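Local coordinates for ulvan Lyase-PL25 (Pseudoalteromonas sp. PLSV, PDB 5UAM), which cleaves ulvan, the sulfated cell-wall polysaccharide of green seaweeds, as a polysaccharide lyase of family 25, at residues K352-P355 / Q356-R359. Numbering follows the deposited sequence.
Sequences KVIP and QYER
The ring of Tyr357 meets Ile354 obliquely: methyl CG2 of Ile354 sits 4.0 Å from ring atom CG and packs more closely, at 3.6 Å, on Tyr357 CB. One face of the ring carries the backbone N of Arg359, 3.7 Å above the plane and displaced toward the rim. With CG anti to the backbone N (chi1 -176°), the tyrosine runs beside Ile354, both side chains pointing the same way, and its hydroxyl hydrogen-bonds Val360 O, further along the same loop, and Asn380 N of strand 373-381. Two backbone groups thus tie the hydroxyl end, while Ile354 CG2 packs against the CB end.

Lys352 reaches across to the second half of the loop. Its chain is fully extended beyond CG and carries NZ to Tyr357 O at 2.9 Å, approaching from above the carbonyl plane, 36° out of it. The same ammonium makes a salt bridge with Glu358, its weak bond to OE2 measuring 3.3 Å; the two side chains cross at about a right angle. A water accepts from Lys352 NZ at 2.7 Å and donates weakly to Glu358 OE1, adding a second, indirect link between the charges.

Between Ile354 and Tyr357 the chain reverses at Pro355 and Gln356, where Gln356 takes a positive phi of 60°. The closing bond, Tyr357 N to Ile354 O, is weak. Away from the substrate and zinc sites, this is a type II beta turn in the loop joining edge strand 347-352, the last of one four-stranded antiparallel sheet, to edge strand 362-367, the first of the next: a blade-to-blade connection of the beta-propeller.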
loop_
_atom_site.group_PDB
_atom_site.type_symbol
_atom_site.label_atom_id
_atom_site.label_comp_id
_atom_site.label_asym_id
_atom_site.label_seq_id
_atom_site.Cartn_x
_atom_site.Cartn_y
_atom_site.Cartn_z
ATOM N N LYS A 352 -0.371 8.582 -18.954
ATOM C CA LYS A 352 0.374 9.057 -17.795
ATOM C C LYS A 352 -0.373 10.209 -17.145
ATOM O O LYS A 352 -0.938 11.076 -17.824
ATOM C CB LYS A 352 1.753 9.571 -18.227
ATOM C CG LYS A 352 2.726 8.506 -18.695
ATOM C CD LYS A 352 4.037 9.151 -19.159
ATOM C CE LYS A 352 5.032 8.127 -19.637
ATOM N NZ LYS A 352 6.244 8.815 -20.180
ATOM N N VAL A 353 -0.358 10.223 -15.815
ATOM C CA VAL A 353 -0.930 11.338 -15.069
ATOM C C VAL A 353 -0.151 12.613 -15.345
ATOM O O VAL A 353 -0.729 13.646 -15.703
ATOM C CB VAL A 353 -0.971 11.008 -13.565
ATOM C CG1 VAL A 353 -1.427 12.224 -12.768
ATOM C CG2 VAL A 353 -1.897 9.802 -13.276
ATOM N N ILE A 354 1.169 12.563 -15.192
ATOM C CA ILE A 354 2.033 13.714 -15.448
ATOM C C ILE A 354 2.483 13.630 -16.905
ATOM O O ILE A 354 3.253 12.718 -17.249
ATOM C CB ILE A 354 3.229 13.741 -14.489
ATOM C CG1 ILE A 354 2.715 13.748 -13.041
ATOM C CG2 ILE A 354 4.075 14.979 -14.796
ATOM C CD1 ILE A 354 3.809 13.666 -11.963
ATOM N N PRO A 355 2.047 14.538 -17.775
ATOM C CA PRO A 355 2.363 14.402 -19.203
ATOM C C PRO A 355 3.865 14.469 -19.458
ATOM O O PRO A 355 4.579 15.281 -18.869
ATOM C CB PRO A 355 1.646 15.594 -19.849
ATOM C CG PRO A 355 0.804 16.211 -18.814
ATOM C CD PRO A 355 1.292 15.765 -17.475
ATOM N N GLN A 356 4.337 13.578 -20.331
ATOM C CA GLN A 356 5.720 13.564 -20.810
ATOM C C GLN A 356 6.754 13.373 -19.700
ATOM O O GLN A 356 7.946 13.623 -19.906
ATOM C CB GLN A 356 6.049 14.816 -21.630
ATOM C CG GLN A 356 5.343 14.886 -22.986
ATOM C CD GLN A 356 3.935 15.453 -22.891
ATOM O OE1 GLN A 356 3.717 16.512 -22.295
ATOM N NE2 GLN A 356 2.970 14.751 -23.484
ATOM N N TYR A 357 6.353 12.923 -18.520
ATOM C CA TYR A 357 7.313 12.730 -17.446
ATOM C C TYR A 357 7.959 11.360 -17.610
ATOM O O TYR A 357 7.289 10.375 -17.922
ATOM C CB TYR A 357 6.588 12.838 -16.104
ATOM C CG TYR A 357 7.441 12.764 -14.852
ATOM C CD1 TYR A 357 8.300 13.812 -14.466
ATOM C CD2 TYR A 357 7.363 11.667 -14.032
ATOM C CE1 TYR A 357 9.062 13.710 -13.285
ATOM C CE2 TYR A 357 8.108 11.570 -12.872
ATOM C CZ TYR A 357 8.942 12.574 -12.499
ATOM O OH TYR A 357 9.665 12.427 -11.322
ATOM N N GLU A 358 9.272 11.307 -17.435
ATOM C CA GLU A 358 10.034 10.089 -17.685
ATOM C C GLU A 358 10.775 9.584 -16.457
ATOM O O GLU A 358 11.554 8.628 -16.580
ATOM C CB GLU A 358 11.052 10.316 -18.813
ATOM C CG GLU A 358 10.453 10.832 -20.116
ATOM C CD GLU A 358 9.587 9.806 -20.828
ATOM O OE1 GLU A 358 8.987 10.163 -21.866
ATOM O OE2 GLU A 358 9.498 8.648 -20.353
ATOM N N ARG A 359 10.599 10.211 -15.295
ATOM C CA ARG A 359 11.260 9.783 -14.075
ATOM C C ARG A 359 10.236 9.025 -13.230
ATOM O O ARG A 359 9.243 8.513 -13.759
ATOM C CB ARG A 359 11.921 10.985 -13.378
ATOM C CG ARG A 359 12.970 11.704 -14.233
ATOM C CD ARG A 359 13.563 12.926 -13.503
ATOM N NE ARG A 359 14.287 12.547 -12.286
ATOM C CZ ARG A 359 14.664 13.404 -11.336
ATOM N NH1 ARG A 359 14.381 14.694 -11.446
ATOM N NH2 ARG A 359 15.321 12.973 -10.266
HETATM O O HOH W 1 5.695 10.388 -22.355
#